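Local coordinates for protein nitrite oxidoreductase subunit B (PDB 7B04) that serves as the iron-sulfur subunit of nitrite oxidoreductase, probably passing electrons through its clusters between the catalytic subunit A and the heme b of subunit C, at residues K206-Y211 / T229-K234; M58-V63 / K222-G227. One frame throughout, in Å; residues are numbered along the deposited sequence.

In the fold
From the N terminus, the first segment met is 58-63, which leads into strand 62-66. Contact 2 joins it to 222-227 on strand 224-226, closing a long loop of 158 residues. Segment 206-211 falls inside that loop; its partner 229-234 lies just beyond, so contact 1 closes a short loop of 17 residues containing helix 213-217 and strand 224-226, and the two closures cross. Strands 224-226 and 231-233 pair as an antiparallel hairpin, through which the contacts meet. Contact 1 fastens the hairpin to the [3Fe-4S] site beside the heme; contact 2 fastens it to the chain between two [4Fe-4S] clusters.

Contact 1. Residues K206-Y211 / T229-K234; sequences KRCRGY and TRVSEK. With F3S (Fe3-s4 cluster), chain B; HEM (protoporphyrin IX containing Fe), chain C.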
loop_
_atom_site.group_PDB
_atom_site.type_symbol
_atom_site.label_atom_id
_atom_site.label_comp_id
_atom_site.label_asym_id
_atom_site.label_seq_id
_atom_site.Cartn_x
_atom_site.Cartn_y
_atom_site.Cartn_z
ATOM N N LYS A 206 -31.818 15.176 -2.995
ATOM C CA LYS A 206 -33.271 15.206 -2.872
ATOM C C LYS A 206 -33.964 15.221 -4.231
ATOM O O LYS A 206 -35.056 14.660 -4.370
ATOM C CB LYS A 206 -33.709 16.421 -2.049
ATOM C CG LYS A 206 -35.214 16.512 -1.827
ATOM C CD LYS A 206 -35.587 17.723 -0.987
ATOM C CE LYS A 206 -37.094 17.828 -0.810
ATOM N NZ LYS A 206 -37.479 18.993 0.032
ATOM N N ARG A 207 -33.343 15.829 -5.244
ATOM C CA ARG A 207 -33.996 16.052 -6.527
ATOM C C ARG A 207 -33.444 15.206 -7.663
ATOM O O ARG A 207 -34.085 15.132 -8.715
ATOM C CB ARG A 207 -33.881 17.527 -6.936
ATOM C CG ARG A 207 -34.713 18.491 -6.116
ATOM C CD ARG A 207 -34.609 19.900 -6.679
ATOM N NE ARG A 207 -35.225 20.009 -7.998
ATOM C CZ ARG A 207 -34.547 20.146 -9.133
ATOM N NH1 ARG A 207 -35.194 20.238 -10.286
ATOM N NH2 ARG A 207 -33.222 20.191 -9.116
ATOM N N CYS A 208 -32.288 14.572 -7.484
ATOM C CA CYS A 208 -31.734 13.726 -8.533
ATOM C C CYS A 208 -32.667 12.557 -8.824
ATOM O O CYS A 208 -33.300 12.003 -7.921
ATOM C CB CYS A 208 -30.356 13.211 -8.123
ATOM S SG CYS A 208 -29.594 12.088 -9.314
ATOM N N ARG A 209 -32.759 12.184 -10.102
ATOM C CA ARG A 209 -33.624 11.087 -10.520
ATOM C C ARG A 209 -32.863 9.979 -11.241
ATOM O O ARG A 209 -33.476 9.165 -11.941
ATOM C CB ARG A 209 -34.760 11.615 -11.397
ATOM C CG ARG A 209 -35.777 12.454 -10.636
ATOM C CD ARG A 209 -36.936 12.875 -11.521
ATOM N NE ARG A 209 -37.735 11.735 -11.961
ATOM C CZ ARG A 209 -38.733 11.204 -11.262
ATOM N NH1 ARG A 209 -39.406 10.170 -11.748
ATOM N NH2 ARG A 209 -39.058 11.705 -10.078
ATOM N N GLY A 210 -31.546 9.916 -11.073
ATOM C CA GLY A 210 -30.769 8.851 -11.688
ATOM C C GLY A 210 -30.783 8.873 -13.201
ATOM O O GLY A 210 -30.914 7.820 -13.836
ATOM N N TYR A 211 -30.654 10.059 -13.794
ATOM C CA TYR A 211 -30.653 10.222 -15.241
ATOM C C TYR A 211 -29.330 9.852 -15.892
ATOM O O TYR A 211 -29.237 9.927 -17.116
ATOM C CB TYR A 211 -31.040 11.649 -15.628
ATOM C CG TYR A 211 -32.514 11.933 -15.448
ATOM C CD1 TYR A 211 -33.417 10.912 -15.172
ATOM C CD2 TYR A 211 -33.000 13.225 -15.537
ATOM C CE1 TYR A 211 -34.764 11.178 -14.996
ATOM C CE2 TYR A 211 -34.340 13.496 -15.364
ATOM C CZ TYR A 211 -35.218 12.475 -15.092
ATOM O OH TYR A 211 -36.555 12.757 -14.921
ATOM N N THR A 229 -29.299 3.588 -4.102
ATOM C CA THR A 229 -30.170 4.754 -3.991
ATOM C C THR A 229 -30.837 5.130 -5.306
ATOM O O THR A 229 -31.675 6.039 -5.319
ATOM C CB THR A 229 -29.376 5.952 -3.455
ATOM O OG1 THR A 229 -28.218 6.168 -4.273
ATOM C CG2 THR A 229 -28.938 5.695 -2.021
ATOM N N ARG A 230 -30.496 4.446 -6.397
ATOM C CA ARG A 230 -31.026 4.713 -7.731
ATOM C C ARG A 230 -30.791 6.153 -8.175
ATOM O O ARG A 230 -31.547 6.684 -8.994
ATOM C CB ARG A 230 -32.519 4.376 -7.815
ATOM C CG ARG A 230 -32.826 2.912 -8.092
ATOM C CD ARG A 230 -32.612 2.051 -6.858
ATOM N NE ARG A 230 -33.175 0.714 -7.016
ATOM C CZ ARG A 230 -33.004 -0.275 -6.145
ATOM N NH1 ARG A 230 -32.280 -0.081 -5.051
ATOM N NH2 ARG A 230 -33.554 -1.460 -6.369
ATOM N N VAL A 231 -29.743 6.797 -7.652
ATOM C CA VAL A 231 -29.354 8.147 -8.040
ATOM C C VAL A 231 -27.832 8.198 -8.084
ATOM O O VAL A 231 -27.141 7.329 -7.547
ATOM C CB VAL A 231 -29.900 9.252 -7.100
ATOM C CG1 VAL A 231 -31.405 9.115 -6.891
ATOM C CG2 VAL A 231 -29.159 9.250 -5.776
ATOM N N SER A 232 -27.311 9.236 -8.731
ATOM C CA SER A 232 -25.873 9.400 -8.883
ATOM C C SER A 232 -25.295 10.292 -7.793
ATOM O O SER A 232 -25.977 11.157 -7.237
ATOM C CB SER A 232 -25.538 9.988 -10.254
ATOM O OG SER A 232 -25.960 9.129 -11.299
ATOM N N GLU A 233 -24.019 10.063 -7.490
ATOM C CA GLU A 233 -23.281 10.813 -6.486
ATOM C C GLU A 233 -21.940 11.228 -7.073
ATOM O O GLU A 233 -21.502 10.708 -8.103
ATOM C CB GLU A 233 -23.068 9.992 -5.208
ATOM C CG GLU A 233 -24.342 9.628 -4.466
ATOM C CD GLU A 233 -24.091 8.656 -3.328
ATOM O OE1 GLU A 233 -22.964 8.124 -3.240
ATOM O OE2 GLU A 233 -25.017 8.426 -2.523
ATOM N N LYS A 234 -21.283 12.176 -6.410
ATOM C CA LYS A 234 -20.003 12.682 -6.886
ATOM C C LYS A 234 -19.219 13.236 -5.705
ATOM O O LYS A 234 -19.736 13.367 -4.594
ATOM C CB LYS A 234 -20.196 13.758 -7.957
ATOM C CG LYS A 234 -20.746 15.064 -7.409
ATOM C CD LYS A 234 -20.904 16.106 -8.501
ATOM C CE LYS A 234 -19.561 16.650 -8.943
ATOM N NZ LYS A 234 -18.896 17.426 -7.861
HETATM FE FE1 F3S B . -29.259 14.755 -13.317
HETATM FE FE3 F3S B . -29.179 12.826 -11.408
HETATM FE FE4 F3S B . -27.178 13.009 -13.233
HETATM S S1 F3S B . -30.953 13.508 -12.566
HETATM S S2 F3S B . -28.203 13.769 -15.101
HETATM S S3 F3S B . -27.711 14.581 -11.616
HETATM S S4 F3S B . -28.073 11.101 -12.425
HETATM C CHA HEM C . -39.053 13.749 -17.581
HETATM C CHB HEM C . -38.868 16.514 -21.589
HETATM C CHC HEM C . -43.422 15.119 -22.561
HETATM C CHD HEM C . -43.677 12.480 -18.449
HETATM C C1A HEM C . -38.642 14.681 -18.517
HETATM C C2A HEM C . -37.484 15.543 -18.408
HETATM C C3A HEM C . -37.420 16.302 -19.515
HETATM C C4A HEM C . -38.548 15.966 -20.361
HETATM C CMA HEM C . -36.351 17.365 -19.856
HETATM C CAA HEM C . -36.499 15.520 -17.217
HETATM C CBA HEM C . -36.527 16.837 -16.453
HETATM C CGA HEM C . -37.549 16.752 -15.355
HETATM O O1A HEM C . -38.219 17.780 -15.080
HETATM O O2A HEM C . -37.697 15.648 -14.772
HETATM C C1B HEM C . -40.067 16.334 -22.251
HETATM C C2B HEM C . -40.399 16.782 -23.589
HETATM C C3B HEM C . -41.666 16.402 -23.859
HETATM C C4B HEM C . -42.166 15.685 -22.698
HETATM C CMB HEM C . -39.413 17.576 -24.474
HETATM C CAB HEM C . -42.517 16.608 -25.140
HETATM C CBB HEM C . -42.043 17.054 -26.309
HETATM C C1C HEM C . -43.855 14.249 -21.574
HETATM C C2C HEM C . -45.096 13.494 -21.598
HETATM C C3C HEM C . -45.168 12.765 -20.480
HETATM C C4C HEM C . -43.984 13.034 -19.683
HETATM C CMC HEM C . -46.145 13.517 -22.733
HETATM C CAC HEM C . -46.320 11.810 -20.093
HETATM C CBC HEM C . -46.927 11.896 -18.907
HETATM C C1D HEM C . -42.405 12.519 -17.904
HETATM C C2D HEM C . -41.882 11.667 -16.850
HETATM C C3D HEM C . -40.617 12.015 -16.617
HETATM C C4D HEM C . -40.274 13.106 -17.510
HETATM C CMD HEM C . -42.642 10.547 -16.107
HETATM C CAD HEM C . -39.693 11.360 -15.567
HETATM C CBD HEM C . -38.776 10.334 -16.220
HETATM C CGD HEM C . -38.049 9.554 -15.155
HETATM O O1D HEM C . -37.322 8.592 -15.505
HETATM O O2D HEM C . -38.201 9.881 -13.950
HETATM N NA HEM C . -39.262 14.977 -19.715
HETATM N NB HEM C . -41.166 15.673 -21.747
HETATM N NC HEM C . -43.198 13.948 -20.387
HETATM N ND HEM C . -41.388 13.388 -18.288
HETATM FE FE HEM C . -41.201 14.747 -19.963
#
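Arg230 meets Gly210 through its backbone: its carbonyl O accepts a CA-H...O contact from Gly210 CA at 3.5 Å. Glycine suits this place because the backbone there turns with a positive phi, and a residue without a side chain lets the carbonyl come close. The guanidinium of Arg230 leads off the other way, to the backbone O of Glu182 of subunit C. Next along, Val231 lies against Cys208, its CB 3.6 Å from Cys208 SG and its CG1 3.6 Å from Cys208 O. A branched apolar residue suits this buried flank of the thiolate. Cys208 SG is swung anti to its own backbone N (chi1 177°), a setting that lets it reach iron FE3 of the [3Fe-4S] cluster at 2.3 Å. Cys208, Tyr211 and Cys214 hold the first three cysteine positions of a ferredoxin-type CxxCxxCxxxCP motif, whose last cysteine, Cys218, binds a neighbouring [4Fe-4S] cluster. A tyrosine where the second cysteine would stand is consistent with a cluster of three irons instead of four. The strand then brings Ser232, whose backbone N gives Cys208 SG a long, weak hydrogen bond of 3.7 Å. Gly210 N donates to the same sulfur at 3.4 Å and nearly straight (169°); two such N-H groups would probably draw off some of the thiolate's charge. The small hydroxyl of Ser232 sits beside the cluster, OG 3.1 Å from sulfide S4. Beyond the cluster, Arg209 and Tyr211 of the same loop extend to the heme. Arg209 bends at its third torsion (66°) and donates from NE to propionate O2D at 2.8 Å, while NH2 forms a salt bridge with Glu234 of subunit C. Tyr211 OH hydrogen-bonds to the other propionate, at O2A, and its ring slants past cluster sulfide S1.

Contact 2. Residues M58-V63 / K222-G227; sequences MWWNNV and KPMYRG. With SF4 (iron/sulfur cluster), chain Y; SF4 (iron/sulfur cluster), chain Z.
Lys222 NZ reaches across to two oxygens of the other segment, giving a hydrogen bond of 2.9 Å to Trp60 O and a weak one of 3.3 Å to Asn62 OD1. The ammonium stands above the Trp60 carbonyl plane, 39° out of it. A long flexible lysine suits the place: bends at its second and third torsions fold the chain toward Trp60 O, and CB remains beside one [4Fe-4S] cluster. Asn62 crosses the lysine end with its amide, offering OD1 here while ND2 bonds to Glu64. Pro223, with CD 3.5 Å from sulfide S2 of that same cluster, gives it an apolar neighbour. The indole of Trp60 turns the edge of its six-membered ring, at CE3, to a second [4Fe-4S] cluster, 3.8 Å from sulfide S3. In this ferredoxin-type, multi-cluster fold the contact lies between two [4Fe-4S] clusters of what is probably an electron-transfer chain. Met224 comes to the pyrrole edge of Trp60 in a Met-aromatic contact: SD lies 4.8 Å from the five-membered ring centroid and 89° off its normal, in the ring plane by CD1. Its extended chain carries CE on to Trp59 O at 3.6 Å. Unbranched, flexible methionine chains can lie alongside each other, and Met58 slides past Met224 in the opposite direction, its CG 3.5 Å from Met224 SD.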
loop_
_atom_site.group_PDB
_atom_site.type_symbol
_atom_site.label_atom_id
_atom_site.label_comp_id
_atom_site.label_asym_id
_atom_site.label_seq_id
_atom_site.Cartn_x
_atom_site.Cartn_y
_atom_site.Cartn_z
ATOM N N MET A 58 -17.212 2.673 -6.240
ATOM C CA MET A 58 -17.029 4.115 -6.336
ATOM C C MET A 58 -15.738 4.524 -5.636
ATOM O O MET A 58 -15.556 4.250 -4.444
ATOM C CB MET A 58 -18.229 4.847 -5.734
ATOM C CG MET A 58 -19.432 4.902 -6.665
ATOM S SD MET A 58 -20.983 5.335 -5.856
ATOM C CE MET A 58 -20.572 6.924 -5.148
ATOM N N TRP A 59 -14.846 5.176 -6.381
ATOM C CA TRP A 59 -13.594 5.722 -5.861
ATOM C C TRP A 59 -13.495 7.159 -6.367
ATOM O O TRP A 59 -12.922 7.404 -7.433
ATOM C CB TRP A 59 -12.396 4.876 -6.298
ATOM C CG TRP A 59 -12.495 3.437 -5.891
ATOM C CD1 TRP A 59 -13.028 2.414 -6.619
ATOM C CD2 TRP A 59 -12.050 2.861 -4.656
ATOM N NE1 TRP A 59 -12.944 1.238 -5.914
ATOM C CE2 TRP A 59 -12.347 1.485 -4.706
ATOM C CE3 TRP A 59 -11.430 3.376 -3.513
ATOM C CZ2 TRP A 59 -12.046 0.617 -3.658
ATOM C CZ3 TRP A 59 -11.129 2.513 -2.475
ATOM C CH2 TRP A 59 -11.441 1.150 -2.554
ATOM N N TRP A 60 -14.083 8.096 -5.630
ATOM C CA TRP A 60 -14.090 9.503 -6.072
ATOM C C TRP A 60 -12.648 9.961 -6.195
ATOM O O TRP A 60 -12.333 10.593 -7.156
ATOM C CB TRP A 60 -14.911 10.360 -5.116
ATOM C CG TRP A 60 -16.350 9.962 -5.001
ATOM C CD1 TRP A 60 -17.041 9.154 -5.834
ATOM C CD2 TRP A 60 -17.284 10.373 -3.998
ATOM N NE1 TRP A 60 -18.326 9.034 -5.426
ATOM C CE2 TRP A 60 -18.500 9.760 -4.295
ATOM C CE3 TRP A 60 -17.210 11.189 -2.876
ATOM C CZ2 TRP A 60 -19.629 9.943 -3.516
ATOM C CZ3 TRP A 60 -18.321 11.375 -2.105
ATOM C CH2 TRP A 60 -19.510 10.755 -2.423
ATOM N N ASN A 61 -11.797 9.599 -5.253
ATOM C CA ASN A 61 -10.371 9.933 -5.413
ATOM C C ASN A 61 -9.678 8.652 -5.842
ATOM O O ASN A 61 -9.917 7.637 -5.230
ATOM C CB ASN A 61 -9.734 10.505 -4.154
ATOM C CG ASN A 61 -8.260 10.791 -4.321
ATOM O OD1 ASN A 61 -7.863 11.914 -4.555
ATOM N ND2 ASN A 61 -7.426 9.783 -4.200
ATOM N N ASN A 62 -8.975 8.719 -6.962
ATOM C CA ASN A 62 -8.176 7.597 -7.482
ATOM C C ASN A 62 -6.872 8.167 -8.001
ATOM O O ASN A 62 -6.897 9.252 -8.489
ATOM C CB ASN A 62 -8.885 6.807 -8.577
ATOM C CG ASN A 62 -8.779 7.412 -9.952
ATOM O OD1 ASN A 62 -9.353 8.444 -10.209
ATOM N ND2 ASN A 62 -8.089 6.758 -10.857
ATOM N N VAL A 63 -5.781 7.444 -7.804
ATOM C CA VAL A 63 -4.460 7.795 -8.379
ATOM C C VAL A 63 -4.165 6.681 -9.369
ATOM O O VAL A 63 -4.217 5.552 -8.996
ATOM C CB VAL A 63 -3.378 7.915 -7.304
ATOM C CG1 VAL A 63 -2.067 8.338 -7.899
ATOM C CG2 VAL A 63 -3.800 8.899 -6.258
ATOM N N LYS A 222 -16.243 11.336 -13.026
ATOM C CA LYS A 222 -16.390 11.424 -11.579
ATOM C C LYS A 222 -17.807 11.125 -11.082
ATOM O O LYS A 222 -17.951 10.451 -10.054
ATOM C CB LYS A 222 -15.929 12.799 -11.093
ATOM C CG LYS A 222 -14.423 13.008 -11.215
ATOM C CD LYS A 222 -13.653 12.131 -10.231
ATOM C CE LYS A 222 -12.957 10.968 -10.930
ATOM N NZ LYS A 222 -12.161 10.138 -9.983
ATOM N N PRO A 223 -18.874 11.599 -11.739
ATOM C CA PRO A 223 -20.221 11.231 -11.277
ATOM C C PRO A 223 -20.465 9.743 -11.467
ATOM O O PRO A 223 -20.241 9.195 -12.548
ATOM C CB PRO A 223 -21.152 12.073 -12.161
ATOM C CG PRO A 223 -20.299 13.139 -12.723
ATOM C CD PRO A 223 -18.948 12.531 -12.876
ATOM N N MET A 224 -20.938 9.094 -10.409
ATOM C CA MET A 224 -21.111 7.652 -10.398
ATOM C C MET A 224 -22.494 7.307 -9.872
ATOM O O MET A 224 -22.968 7.907 -8.905
ATOM C CB MET A 224 -20.033 6.976 -9.548
ATOM C CG MET A 224 -18.618 7.308 -9.989
ATOM S SD MET A 224 -17.352 6.805 -8.813
ATOM C CE MET A 224 -15.959 7.773 -9.386
ATOM N N TYR A 225 -23.133 6.333 -10.513
ATOM C CA TYR A 225 -24.495 5.934 -10.185
ATOM C C TYR A 225 -24.476 4.923 -9.048
ATOM O O TYR A 225 -23.802 3.887 -9.134
ATOM C CB TYR A 225 -25.180 5.349 -11.416
ATOM C CG TYR A 225 -26.599 4.872 -11.205
ATOM C CD1 TYR A 225 -27.619 5.765 -10.903
ATOM C CD2 TYR A 225 -26.924 3.529 -11.338
ATOM C CE1 TYR A 225 -28.922 5.332 -10.731
ATOM C CE2 TYR A 225 -28.221 3.087 -11.163
ATOM C CZ TYR A 225 -29.217 3.990 -10.859
ATOM O OH TYR A 225 -30.509 3.548 -10.687
ATOM N N ARG A 226 -25.214 5.231 -7.989
ATOM C CA ARG A 226 -25.304 4.368 -6.820
ATOM C C ARG A 226 -26.470 3.407 -6.982
ATOM O O ARG A 226 -27.634 3.826 -6.963
ATOM C CB ARG A 226 -25.463 5.185 -5.542
ATOM C CG ARG A 226 -25.199 4.377 -4.290
ATOM C CD ARG A 226 -25.151 5.232 -3.042
ATOM N NE ARG A 226 -25.166 4.391 -1.853
ATOM C CZ ARG A 226 -25.398 4.833 -0.623
ATOM N NH1 ARG A 226 -25.652 6.118 -0.398
ATOM N NH2 ARG A 226 -25.381 3.981 0.392
ATOM N N GLY A 227 -26.147 2.142 -7.241
ATOM C CA GLY A 227 -27.183 1.128 -7.392
ATOM C C GLY A 227 -28.224 1.117 -6.287
ATOM O O GLY A 227 -29.417 0.962 -6.554
HETATM FE FE1 SF4 Y . -13.481 12.575 -1.251
HETATM FE FE2 SF4 Y . -13.805 14.615 -3.045
HETATM FE FE3 SF4 Y . -11.367 14.198 -1.872
HETATM FE FE4 SF4 Y . -13.451 15.173 -0.390
HETATM S S1 SF4 Y . -12.426 16.195 -2.151
HETATM S S2 SF4 Y . -12.004 13.516 0.210
HETATM S S3 SF4 Y . -15.206 14.065 -1.333
HETATM S S4 SF4 Y . -12.468 12.781 -3.283
HETATM FE FE1 SF4 Z . -16.815 16.113 -13.999
HETATM FE FE2 SF4 Z . -16.139 18.758 -13.818
HETATM FE FE3 SF4 Z . -16.436 17.265 -11.543
HETATM FE FE4 SF4 Z . -18.630 17.925 -13.046
HETATM S S1 SF4 Z . -17.255 19.358 -11.921
HETATM S S2 SF4 Z . -18.143 15.884 -12.160
HETATM S S3 SF4 Z . -17.750 17.844 -15.150
HETATM S S4 SF4 Z . -14.870 16.976 -13.176
#